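Long-range contact in L-threonine dehydrogenase (Flavobacterium frigidimaris, PDB 2YY7), which probably oxidises L-threonine at its 3-hydroxyl with NAD as the hydride acceptor, as an epimerase-like member of the short-chain dehydrogenase-reductase superfamily: residues A[119-133]-A[276-288]. Residues are numbered along the deposited sequence; the frame is centred on the assembly and turned at random.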
loop_
_atom_site.group_PDB
_atom_site.type_symbol
_atom_site.label_atom_id
_atom_site.label_comp_id
_atom_site.label_asym_id
_atom_site.label_seq_id
_atom_site.Cartn_x
_atom_site.Cartn_y
_atom_site.Cartn_z
ATOM N N ILE A 119 1.199 -11.705 -7.883
ATOM C CA ILE A 119 1.151 -12.512 -6.671
ATOM C C ILE A 119 2.160 -11.916 -5.690
ATOM O O ILE A 119 2.219 -12.308 -4.525
ATOM C CB ILE A 119 1.542 -13.978 -6.945
ATOM C CG1 ILE A 119 2.867 -14.024 -7.719
ATOM C CG2 ILE A 119 0.417 -14.683 -7.698
ATOM C CD1 ILE A 119 3.471 -15.419 -7.837
ATOM N N ALA A 120 2.958 -10.965 -6.175
ATOM C CA ALA A 120 3.963 -10.306 -5.345
ATOM C C ALA A 120 3.325 -9.404 -4.289
ATOM O O ALA A 120 4.020 -8.898 -3.403
ATOM C CB ALA A 120 4.914 -9.490 -6.217
ATOM N N VAL A 121 2.010 -9.194 -4.383
ATOM C CA VAL A 121 1.310 -8.365 -3.402
ATOM C C VAL A 121 1.204 -9.090 -2.058
ATOM O O VAL A 121 0.913 -8.478 -1.026
ATOM C CB VAL A 121 -0.119 -7.983 -3.880
ATOM C CG1 VAL A 121 -0.035 -7.159 -5.154
ATOM C CG2 VAL A 121 -0.961 -9.234 -4.107
ATOM N N PHE A 122 1.444 -10.398 -2.072
ATOM C CA PHE A 122 1.380 -11.191 -0.853
ATOM C C PHE A 122 2.729 -11.161 -0.135
ATOM O O PHE A 122 3.751 -10.848 -0.742
ATOM C CB PHE A 122 0.972 -12.627 -1.191
ATOM C CG PHE A 122 -0.390 -12.725 -1.825
ATOM C CD1 PHE A 122 -1.522 -12.290 -1.137
ATOM C CD2 PHE A 122 -0.542 -13.222 -3.117
ATOM C CE1 PHE A 122 -2.782 -12.347 -1.725
ATOM C CE2 PHE A 122 -1.803 -13.284 -3.716
ATOM C CZ PHE A 122 -2.923 -12.845 -3.019
ATOM N N GLY A 123 2.724 -11.471 1.158
ATOM C CA GLY A 123 3.953 -11.447 1.927
ATOM C C GLY A 123 4.167 -12.672 2.798
ATOM O O GLY A 123 3.391 -13.634 2.725
ATOM N N PRO A 124 5.202 -12.650 3.657
ATOM C CA PRO A 124 5.595 -13.724 4.580
ATOM C C PRO A 124 4.478 -14.222 5.492
ATOM O O PRO A 124 4.464 -15.386 5.894
ATOM C CB PRO A 124 6.729 -13.090 5.392
ATOM C CG PRO A 124 7.285 -12.044 4.475
ATOM C CD PRO A 124 6.045 -11.458 3.864
ATOM N N THR A 125 3.552 -13.328 5.818
ATOM C CA THR A 125 2.441 -13.639 6.705
ATOM C C THR A 125 1.178 -14.096 5.974
ATOM O O THR A 125 0.147 -14.348 6.600
ATOM C CB THR A 125 2.107 -12.412 7.581
ATOM O OG1 THR A 125 2.018 -11.243 6.755
ATOM C CG2 THR A 125 3.195 -12.192 8.632
ATOM N N THR A 126 1.258 -14.201 4.652
ATOM C CA THR A 126 0.119 -14.630 3.849
ATOM C C THR A 126 0.079 -16.157 3.784
ATOM O O THR A 126 1.105 -16.786 3.536
ATOM C CB THR A 126 0.232 -14.110 2.405
ATOM O OG1 THR A 126 0.238 -12.679 2.402
ATOM C CG2 THR A 126 -0.925 -14.613 1.567
ATOM N N PRO A 127 -1.101 -16.770 4.016
ATOM C CA PRO A 127 -1.219 -18.235 3.961
ATOM C C PRO A 127 -0.575 -18.708 2.655
ATOM O O PRO A 127 -0.817 -18.123 1.597
ATOM C CB PRO A 127 -2.728 -18.455 3.984
ATOM C CG PRO A 127 -3.195 -17.348 4.882
ATOM C CD PRO A 127 -2.392 -16.154 4.378
ATOM N N LYS A 128 0.231 -19.760 2.721
ATOM C CA LYS A 128 0.937 -20.227 1.534
ATOM C C LYS A 128 0.203 -21.157 0.569
ATOM O O LYS A 128 0.600 -21.269 -0.595
ATOM C CB LYS A 128 2.266 -20.863 1.957
ATOM C CG LYS A 128 3.007 -20.038 3.009
ATOM C CD LYS A 128 4.496 -20.328 3.043
ATOM C CE LYS A 128 5.244 -19.484 2.027
ATOM N NZ LYS A 128 5.311 -18.037 2.408
ATOM N N GLU A 129 -0.859 -21.813 1.024
ATOM C CA GLU A 129 -1.592 -22.720 0.149
ATOM C C GLU A 129 -3.016 -22.231 -0.111
ATOM O O GLU A 129 -3.712 -21.804 0.805
ATOM C CB GLU A 129 -1.614 -24.129 0.751
ATOM C CG GLU A 129 -1.785 -25.223 -0.295
ATOM C CD GLU A 129 -0.550 -25.400 -1.173
ATOM O OE1 GLU A 129 -0.710 -25.728 -2.365
ATOM O OE2 GLU A 129 0.582 -25.229 -0.671
ATOM N N ASN A 130 -3.443 -22.293 -1.369
ATOM C CA ASN A 130 -4.774 -21.838 -1.759
ATOM C C ASN A 130 -5.076 -20.458 -1.171
ATOM O O ASN A 130 -6.128 -20.237 -0.572
ATOM C CB ASN A 130 -5.838 -22.844 -1.306
ATOM C CG ASN A 130 -5.652 -24.212 -1.940
ATOM O OD1 ASN A 130 -4.691 -24.921 -1.646
ATOM N ND2 ASN A 130 -6.569 -24.583 -2.822
ATOM N N THR A 131 -4.139 -19.533 -1.347
ATOM C CA THR A 131 -4.293 -18.172 -0.841
ATOM C C THR A 131 -5.631 -17.582 -1.277
ATOM O O THR A 131 -5.950 -17.565 -2.470
ATOM C CB THR A 131 -3.169 -17.268 -1.362
ATOM O OG1 THR A 131 -1.903 -17.863 -1.049
ATOM C CG2 THR A 131 -3.252 -15.885 -0.714
ATOM N N PRO A 132 -6.428 -17.090 -0.315
ATOM C CA PRO A 132 -7.744 -16.493 -0.581
ATOM C C PRO A 132 -7.655 -15.142 -1.296
ATOM O O PRO A 132 -6.608 -14.495 -1.286
ATOM C CB PRO A 132 -8.351 -16.338 0.817
ATOM C CG PRO A 132 -7.585 -17.339 1.663
ATOM C CD PRO A 132 -6.187 -17.190 1.135
ATOM N N GLN A 133 -8.763 -14.723 -1.905
ATOM C CA GLN A 133 -8.838 -13.439 -2.594
ATOM C C GLN A 133 -8.648 -12.321 -1.565
ATOM O O GLN A 133 -7.976 -11.322 -1.827
ATOM C CB GLN A 133 -10.202 -13.280 -3.273
ATOM C CG GLN A 133 -10.512 -11.848 -3.731
ATOM C CD GLN A 133 -9.704 -11.425 -4.942
ATOM O OE1 GLN A 133 -9.244 -10.285 -5.026
ATOM N NE2 GLN A 133 -9.547 -12.334 -5.900
ATOM N N ALA A 276 10.978 -15.203 -3.342
ATOM C CA ALA A 276 10.118 -16.370 -3.502
ATOM C C ALA A 276 9.610 -16.910 -2.165
ATOM O O ALA A 276 8.441 -17.279 -2.046
ATOM C CB ALA A 276 10.865 -17.468 -4.256
ATOM N N ASP A 277 10.484 -16.966 -1.164
ATOM C CA ASP A 277 10.080 -17.472 0.144
ATOM C C ASP A 277 9.023 -16.597 0.817
ATOM O O ASP A 277 8.347 -17.046 1.738
ATOM C CB ASP A 277 11.288 -17.620 1.075
ATOM C CG ASP A 277 12.249 -18.715 0.624
ATOM O OD1 ASP A 277 11.796 -19.704 0.009
ATOM O OD2 ASP A 277 13.457 -18.592 0.901
ATOM N N SER A 278 8.871 -15.354 0.362
ATOM C CA SER A 278 7.869 -14.472 0.953
ATOM C C SER A 278 6.527 -14.568 0.220
ATOM O O SER A 278 5.560 -13.906 0.602
ATOM C CB SER A 278 8.349 -13.019 0.949
ATOM O OG SER A 278 8.210 -12.435 -0.331
ATOM N N TRP A 279 6.465 -15.394 -0.825
ATOM C CA TRP A 279 5.229 -15.562 -1.592
ATOM C C TRP A 279 4.550 -16.905 -1.345
ATOM O O TRP A 279 5.176 -17.854 -0.874
ATOM C CB TRP A 279 5.490 -15.458 -3.099
ATOM C CG TRP A 279 6.006 -14.149 -3.580
ATOM C CD1 TRP A 279 6.059 -12.973 -2.887
ATOM C CD2 TRP A 279 6.516 -13.872 -4.887
ATOM N NE1 TRP A 279 6.573 -11.978 -3.688
ATOM C CE2 TRP A 279 6.861 -12.505 -4.920
ATOM C CE3 TRP A 279 6.714 -14.650 -6.038
ATOM C CZ2 TRP A 279 7.394 -11.895 -6.060
ATOM C CZ3 TRP A 279 7.245 -14.043 -7.173
ATOM C CH2 TRP A 279 7.578 -12.679 -7.173
ATOM N N PRO A 280 3.248 -16.996 -1.671
ATOM C CA PRO A 280 2.448 -18.215 -1.506
ATOM C C PRO A 280 2.921 -19.306 -2.463
ATOM O O PRO A 280 3.690 -19.038 -3.387
ATOM C CB PRO A 280 1.032 -17.752 -1.845
ATOM C CG PRO A 280 1.051 -16.296 -1.495
ATOM C CD PRO A 280 2.385 -15.857 -2.030
ATOM N N ALA A 281 2.450 -20.529 -2.244
ATOM C CA ALA A 281 2.818 -21.650 -3.100
ATOM C C ALA A 281 1.736 -21.881 -4.155
ATOM O O ALA A 281 2.039 -22.233 -5.301
ATOM C CB ALA A 281 3.013 -22.918 -2.254
ATOM N N SER A 282 0.480 -21.683 -3.762
ATOM C CA SER A 282 -0.664 -21.866 -4.659
ATOM C C SER A 282 -1.740 -20.816 -4.359
ATOM O O SER A 282 -1.852 -20.343 -3.230
ATOM C CB SER A 282 -1.246 -23.273 -4.493
ATOM O OG SER A 282 -1.704 -23.463 -3.168
ATOM N N ILE A 283 -2.546 -20.488 -5.366
ATOM C CA ILE A 283 -3.575 -19.451 -5.243
ATOM C C ILE A 283 -5.019 -19.911 -5.482
ATOM O O ILE A 283 -5.280 -20.702 -6.386
ATOM C CB ILE A 283 -3.278 -18.300 -6.252
ATOM C CG1 ILE A 283 -1.889 -17.706 -5.987
ATOM C CG2 ILE A 283 -4.369 -17.233 -6.182
ATOM C CD1 ILE A 283 -1.765 -16.954 -4.687
ATOM N N ASP A 284 -5.952 -19.401 -4.677
ATOM C CA ASP A 284 -7.374 -19.725 -4.841
ATOM C C ASP A 284 -8.017 -18.602 -5.658
ATOM O O ASP A 284 -8.210 -17.498 -5.153
ATOM C CB ASP A 284 -8.075 -19.828 -3.481
ATOM C CG ASP A 284 -9.575 -20.096 -3.609
ATOM O OD1 ASP A 284 -10.250 -20.221 -2.565
ATOM O OD2 ASP A 284 -10.084 -20.181 -4.747
ATOM N N ASP A 285 -8.352 -18.885 -6.915
ATOM C CA ASP A 285 -8.948 -17.874 -7.780
ATOM C C ASP A 285 -10.435 -18.093 -8.054
ATOM O O ASP A 285 -10.908 -17.796 -9.152
ATOM C CB ASP A 285 -8.204 -17.827 -9.113
ATOM C CG ASP A 285 -8.321 -19.128 -9.893
ATOM O OD1 ASP A 285 -7.853 -19.165 -11.046
ATOM O OD2 ASP A 285 -8.877 -20.112 -9.354
ATOM N N SER A 286 -11.167 -18.589 -7.059
ATOM C CA SER A 286 -12.601 -18.852 -7.211
ATOM C C SER A 286 -13.461 -17.650 -7.613
ATOM O O SER A 286 -14.402 -17.801 -8.397
ATOM C CB SER A 286 -13.163 -19.462 -5.923
ATOM O OG SER A 286 -12.631 -20.759 -5.708
ATOM N N GLN A 287 -13.160 -16.465 -7.084
ATOM C CA GLN A 287 -13.950 -15.286 -7.437
ATOM C C GLN A 287 -13.842 -14.967 -8.928
ATOM O O GLN A 287 -14.819 -14.554 -9.558
ATOM C CB GLN A 287 -13.520 -14.062 -6.619
ATOM C CG GLN A 287 -14.066 -14.007 -5.192
ATOM C CD GLN A 287 -13.277 -14.859 -4.207
ATOM O OE1 GLN A 287 -13.535 -14.830 -3.001
ATOM N NE2 GLN A 287 -12.314 -15.619 -4.714
ATOM N N ALA A 288 -12.656 -15.156 -9.496
ATOM C CA ALA A 288 -12.458 -14.888 -10.918
ATOM C C ALA A 288 -13.277 -15.862 -11.763
ATOM O O ALA A 288 -13.938 -15.468 -12.728
ATOM C CB ALA A 288 -10.980 -15.004 -11.273
HETATM O O HOH W 1 6.540 -9.064 -2.745
HETATM O O HOH W 2 6.426 -10.303 -0.310
HETATM O O HOH W 3 6.770 -16.995 4.517
#
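In this UDP-galactose 4-epimerase-like short-chain dehydrogenase-reductase fold, the loop after Rossmann strand 112-118 pairs with the extended chain that runs into helix 286-292. T131 and I283 form a single beta bridge: T131 N donates to S282 O (3.1 Å), and D284 N donates to T131 O (2.9 Å). Next to it, K128 O takes two backbone donors, A281 N at 2.6 Å and S282 N, both in its carbonyl plane. The S282 hydroxyl joins two consecutive residues of the loop, E129 and N130. It accepts from N130 N in a nearly straight bond (173°) and donates to E129 OE1, which it meets from above the carboxylate plane. Bends in the K128 chain (chi3 86°, chi4 71°) bring NZ to D277 O, above that carbonyl plane; its bond to W279 O is weak.

Apolar side chains pack alongside these polar bonds. P280 crosses F122 at about a right angle, with CD 3.6 Å from F122 CB. I283 CD1 reaches both F122 CE2 and T131 CB. P212 of strand 211-215 touches I119 and I283.

The W279 indole lies against the 3-10 segment 119-121. This segment is near the cofactor: the I119 side chain is about 6 Å from the bound NAD, and A120 is near K147, an NAD-binding residue. A120 CA sits over one indole face, offset toward the rim, and I119 CD1 touches W279 CE3. At the indole edge, a water accepts from W279 NE1 (3.1 Å) and donates to A120 O (2.6 Å).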